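Local structure of uncharacterized protein (Pyrococcus horikoshii, 1ZJJ) at residues B[24-29]-B[256-261]; B[73-78]-B[97-103]. The protein probably acts as a magnesium-dependent phosphatase of the haloacid dehalogenase superfamily, with a metal ion bound in its core domain. One frame throughout, in Å; residues are numbered along the deposited sequence.

Contact 1: B[24-29]-B[256-261]; sequences ELIEFL and LIDYLK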
# COMPACT_ATOMS: atom_id res chain seq x y z
N GLU B 24 28.69 27.53 8.76
CA GLU B 24 28.76 28.97 8.58
C GLU B 24 27.39 29.59 8.51
O GLU B 24 27.15 30.61 9.14
CB GLU B 24 29.54 29.35 7.31
CG GLU B 24 31.03 29.32 7.49
CD GLU B 24 31.64 27.99 7.13
OE1 GLU B 24 30.95 26.95 7.12
OE2 GLU B 24 32.86 27.97 6.85
N LEU B 25 26.50 28.96 7.75
CA LEU B 25 25.14 29.44 7.62
C LEU B 25 24.50 29.55 8.99
O LEU B 25 23.99 30.60 9.36
CB LEU B 25 24.32 28.48 6.76
CG LEU B 25 22.81 28.79 6.72
CD1 LEU B 25 22.55 30.22 6.25
CD2 LEU B 25 22.12 27.80 5.80
N ILE B 26 24.51 28.45 9.74
CA ILE B 26 23.93 28.42 11.07
C ILE B 26 24.57 29.45 12.01
O ILE B 26 23.89 30.06 12.84
CB ILE B 26 24.03 27.00 11.69
CG1 ILE B 26 23.26 26.00 10.83
CG2 ILE B 26 23.48 27.00 13.10
CD1 ILE B 26 21.79 26.35 10.64
N GLU B 27 25.89 29.64 11.91
CA GLU B 27 26.55 30.62 12.75
C GLU B 27 26.12 32.02 12.34
O GLU B 27 26.07 32.94 13.15
CB GLU B 27 28.08 30.51 12.66
CG GLU B 27 28.70 29.85 13.87
CD GLU B 27 27.97 30.24 15.15
OE1 GLU B 27 27.96 31.45 15.49
OE2 GLU B 27 27.41 29.34 15.80
N PHE B 28 25.80 32.16 11.06
CA PHE B 28 25.36 33.43 10.52
C PHE B 28 23.94 33.79 10.97
O PHE B 28 23.66 34.94 11.33
CB PHE B 28 25.41 33.40 8.99
CG PHE B 28 24.87 34.64 8.34
CD1 PHE B 28 25.59 35.83 8.38
CD2 PHE B 28 23.64 34.62 7.70
CE1 PHE B 28 25.08 36.98 7.79
CE2 PHE B 28 23.13 35.76 7.10
CZ PHE B 28 23.85 36.95 7.15
N LEU B 29 23.03 32.82 10.95
CA LEU B 29 21.66 33.08 11.36
C LEU B 29 21.59 33.56 12.81
O LEU B 29 20.81 34.46 13.14
CB LEU B 29 20.81 31.81 11.17
CG LEU B 29 20.78 31.29 9.73
CD1 LEU B 29 19.90 30.06 9.64
CD2 LEU B 29 20.26 32.39 8.81
N LEU B 256 22.62 30.92 0.97
CA LEU B 256 21.59 31.68 1.66
C LEU B 256 22.21 32.86 2.38
O LEU B 256 21.55 33.86 2.64
CB LEU B 256 20.86 30.82 2.69
CG LEU B 256 19.55 30.15 2.27
CD1 LEU B 256 18.98 29.39 3.47
CD2 LEU B 256 18.56 31.19 1.77
N ILE B 257 23.49 32.74 2.72
CA ILE B 257 24.19 33.81 3.43
C ILE B 257 24.26 35.09 2.60
O ILE B 257 23.84 36.15 3.05
CB ILE B 257 25.61 33.36 3.83
CG1 ILE B 257 25.53 32.18 4.80
CG2 ILE B 257 26.36 34.53 4.47
CD1 ILE B 257 26.87 31.59 5.16
N ASP B 258 24.80 34.99 1.39
CA ASP B 258 24.90 36.19 0.57
C ASP B 258 23.53 36.65 0.09
O ASP B 258 23.32 37.84 -0.14
CB ASP B 258 25.85 35.96 -0.61
CG ASP B 258 27.31 36.19 -0.21
OD1 ASP B 258 28.20 36.02 -1.07
OD2 ASP B 258 27.56 36.54 0.96
N TYR B 259 22.58 35.72 -0.02
CA TYR B 259 21.24 36.10 -0.43
C TYR B 259 20.64 37.00 0.64
O TYR B 259 20.01 38.02 0.33
CB TYR B 259 20.34 34.88 -0.59
CG TYR B 259 18.93 35.24 -1.00
CD1 TYR B 259 18.67 35.73 -2.28
CD2 TYR B 259 17.87 35.12 -0.11
CE1 TYR B 259 17.38 36.09 -2.66
CE2 TYR B 259 16.58 35.47 -0.48
CZ TYR B 259 16.34 35.95 -1.76
OH TYR B 259 15.05 36.25 -2.14
N LEU B 260 20.84 36.62 1.89
CA LEU B 260 20.34 37.37 3.04
C LEU B 260 21.05 38.70 3.22
O LEU B 260 20.44 39.68 3.65
CB LEU B 260 20.48 36.53 4.31
CG LEU B 260 19.43 35.43 4.53
CD1 LEU B 260 19.95 34.42 5.53
CD2 LEU B 260 18.12 36.05 5.02
N LYS B 261 22.33 38.74 2.89
CA LYS B 261 23.13 39.96 3.03
C LYS B 261 22.87 41.00 1.95
O LYS B 261 23.09 42.19 2.16
CB LYS B 261 24.63 39.62 3.03
CG LYS B 261 25.12 38.87 4.24
CD LYS B 261 26.62 38.67 4.16
CE LYS B 261 27.15 37.88 5.34
NZ LYS B 261 28.62 37.70 5.22
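The ring of Phe-28 reaches across to helix 256-261 and lies with one face on the CG2 methyl of Ile-257, which sits 4.0 Å from the ring centroid and only 6° off its normal, a CH-pi contact over the centre of the ring. With chi1 at 176°, CG of Phe-28 stands anti to its backbone N, and the ring is carried out toward the second helix. Leu-260 comes to the rim of the same ring instead: its CD1 lies near the ring plane, 3.8 Å from CE2 of Phe-28. The extended chain of Lys-261 passes obliquely, its CG 3.7 Å from CZ of Phe-28. Segments 24-29 and 256-261 run roughly parallel, their axes 31° apart, and both lie against the six-stranded parallel sheet of the Rossmann-like HAD core: Leu-25, Leu-29 and Leu-256 all reach Phe-6 on strand 2-6, and Leu-260 reaches Trp-206 on strand 204-209. The other branch of Ile-257 runs alongside Leu-25 in the opposite sense. CG1 of Ile-257 lies anti to the carbonyl carbon, which brings the Ile-257 CD1 to 3.7 Å from CA of Leu-25. CD1 of Leu-25 in turn meets CB of Leu-256 at 4.0 Å. Closer to the C-terminal end, Leu-29 and Leu-260 lie nearly perpendicular, CD2 of Leu-29 being 3.9 Å from CD1 of Leu-260.

Contact 2: B[73-78]-B[97-103]; sequences TRLYMS and EMQALGW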
# COMPACT_ATOMS: atom_id res chain seq x y z
N THR B 73 3.06 14.80 15.14
CA THR B 73 1.92 13.90 15.30
C THR B 73 1.43 13.93 16.75
O THR B 73 0.23 14.04 17.00
CB THR B 73 2.29 12.45 14.89
OG1 THR B 73 2.64 12.43 13.49
CG2 THR B 73 1.12 11.51 15.11
N ARG B 74 2.36 13.83 17.70
CA ARG B 74 1.99 13.88 19.11
C ARG B 74 1.29 15.20 19.42
O ARG B 74 0.24 15.22 20.06
CB ARG B 74 3.23 13.73 20.01
CG ARG B 74 3.00 14.18 21.47
CD ARG B 74 4.08 13.66 22.44
NE ARG B 74 5.41 14.25 22.25
CZ ARG B 74 5.74 15.50 22.58
NH1 ARG B 74 4.85 16.33 23.11
NH2 ARG B 74 6.98 15.93 22.39
N LEU B 75 1.87 16.30 18.96
CA LEU B 75 1.30 17.63 19.19
C LEU B 75 -0.09 17.77 18.57
O LEU B 75 -0.99 18.39 19.15
CB LEU B 75 2.23 18.72 18.65
CG LEU B 75 3.62 18.79 19.31
CD1 LEU B 75 4.46 19.87 18.65
CD2 LEU B 75 3.47 19.09 20.80
N TYR B 76 -0.27 17.19 17.39
CA TYR B 76 -1.57 17.24 16.73
C TYR B 76 -2.61 16.48 17.56
O TYR B 76 -3.70 16.98 17.82
CB TYR B 76 -1.49 16.62 15.33
CG TYR B 76 -2.84 16.49 14.67
CD1 TYR B 76 -3.47 17.60 14.10
CD2 TYR B 76 -3.54 15.29 14.71
CE1 TYR B 76 -4.76 17.51 13.58
CE2 TYR B 76 -4.83 15.18 14.19
CZ TYR B 76 -5.43 16.30 13.64
OH TYR B 76 -6.71 16.19 13.15
N MET B 77 -2.26 15.25 17.95
CA MET B 77 -3.15 14.41 18.74
C MET B 77 -3.54 15.09 20.05
O MET B 77 -4.71 15.11 20.42
CB MET B 77 -2.48 13.06 19.02
CG MET B 77 -2.22 12.25 17.75
SD MET B 77 -1.21 10.78 18.00
CE MET B 77 -2.46 9.65 18.60
N SER B 78 -2.55 15.64 20.75
CA SER B 78 -2.79 16.31 22.01
C SER B 78 -3.76 17.48 21.88
O SER B 78 -4.66 17.67 22.70
CB SER B 78 -1.46 16.80 22.59
OG SER B 78 -1.62 17.22 23.93
N GLU B 97 7.37 9.07 21.03
CA GLU B 97 6.48 10.22 21.03
C GLU B 97 5.08 9.82 21.49
O GLU B 97 4.42 10.58 22.19
CB GLU B 97 6.39 10.84 19.63
CG GLU B 97 7.70 11.42 19.13
CD GLU B 97 8.14 12.66 19.89
OE1 GLU B 97 7.48 13.04 20.88
OE2 GLU B 97 9.18 13.25 19.50
N MET B 98 4.63 8.64 21.09
CA MET B 98 3.30 8.19 21.49
C MET B 98 3.30 7.83 22.98
O MET B 98 2.32 8.07 23.68
CB MET B 98 2.85 7.00 20.64
CG MET B 98 2.65 7.34 19.15
SD MET B 98 1.44 8.68 18.88
CE MET B 98 2.53 10.12 18.87
N GLN B 99 4.41 7.28 23.46
CA GLN B 99 4.51 6.93 24.88
C GLN B 99 4.42 8.22 25.69
O GLN B 99 3.79 8.25 26.75
CB GLN B 99 5.83 6.21 25.17
CG GLN B 99 5.96 4.88 24.45
CD GLN B 99 7.26 4.16 24.75
OE1 GLN B 99 8.33 4.76 24.77
NE2 GLN B 99 7.17 2.85 24.96
N ALA B 100 5.04 9.28 25.18
CA ALA B 100 5.04 10.58 25.85
C ALA B 100 3.63 11.13 26.03
O ALA B 100 3.37 11.89 26.97
CB ALA B 100 5.89 11.56 25.06
N LEU B 101 2.71 10.78 25.13
CA LEU B 101 1.33 11.25 25.24
C LEU B 101 0.74 10.68 26.53
O LEU B 101 -0.12 11.31 27.17
CB LEU B 101 0.50 10.78 24.04
CG LEU B 101 0.43 11.70 22.82
CD1 LEU B 101 -0.32 11.01 21.70
CD2 LEU B 101 -0.25 13.00 23.21
N GLY B 102 1.19 9.49 26.89
CA GLY B 102 0.70 8.85 28.10
C GLY B 102 -0.70 8.30 27.96
O GLY B 102 -1.34 7.98 28.95
N TRP B 103 -1.18 8.18 26.73
CA TRP B 103 -2.53 7.67 26.48
C TRP B 103 -2.61 6.15 26.59
O TRP B 103 -3.70 5.59 26.72
CB TRP B 103 -3.02 8.12 25.10
CG TRP B 103 -3.28 9.60 24.99
CD1 TRP B 103 -3.07 10.55 25.94
CD2 TRP B 103 -3.79 10.29 23.84
NE1 TRP B 103 -3.41 11.79 25.47
CE2 TRP B 103 -3.86 11.66 24.18
CE3 TRP B 103 -4.20 9.89 22.56
CZ2 TRP B 103 -4.32 12.63 23.28
CZ3 TRP B 103 -4.66 10.85 21.67
CH2 TRP B 103 -4.72 12.21 22.04
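Glu-97 receives the side chain of Arg-74 across two neighbouring helices, 69-80 and 92-101, which run roughly parallel and pack against the four-stranded parallel sheet of the second α/β domain, the cap of this HAD protein. OE1 of Glu-97 lies at the edge of the guanidinium, near its plane, and accepts a salt-bridging hydrogen bond from NE of Arg-74 at 2.8 Å and 164°; the carboxylate and guanidinium planes are 30° apart. The bend of Arg-74 at chi3 (69°) turns NE toward this oxygen after CB, CG and CD have entered a hole formed by Glu-97, Met-98, Ala-100 and Leu-101, a knob-into-hole fit. Met-98 lies deeper, between the helices and the sheet, where it touches Ile-86, Val-88 and Val-123. CE of Met-98 approaches CB of Arg-74 at 3.8 Å, while SD of Met-98 lies 3.5 Å from SD of Met-77, the two methionine chains set roughly square to each other. Ala-100 rests its methyl against CD of Arg-74. CG of Leu-101 lies 3.8 Å from CG of Arg-74, the two side chains pointing opposite ways as they pass, and CD1 of Leu-101 meets SD of Met-77 at the same distance. Gly-102, with positive phi, takes the chain out of the helix. Trp-103 then turns its indole back to helix 69-80, where the rim atom CH2 of Trp-103 stands 3.3 Å from the carbonyl O of Met-77.

Overall arrangement
From the N terminus the chain forms strand 2-6, which carries Asp-7 and Asp-9 of the magnesium site just beyond its end, and then helix 22-31, the first partner of contact 1. It continues through strands 36-40 and 66-68 of the core sheet into helix 69-80; contact 2 closes a short loop there when helix 92-101 follows strand 86-89 at the edge of the cap sheet. The chain completes the cap, returns to strands 204-209, 225-229 and 248-250 of the core, and ends near helix 256-261, which closes contact 1. Contact 2 is thus nested within contact 1. The centres of the two contacts lie about 35 Å apart, one in each domain, and their nearest atoms are about 20 Å apart.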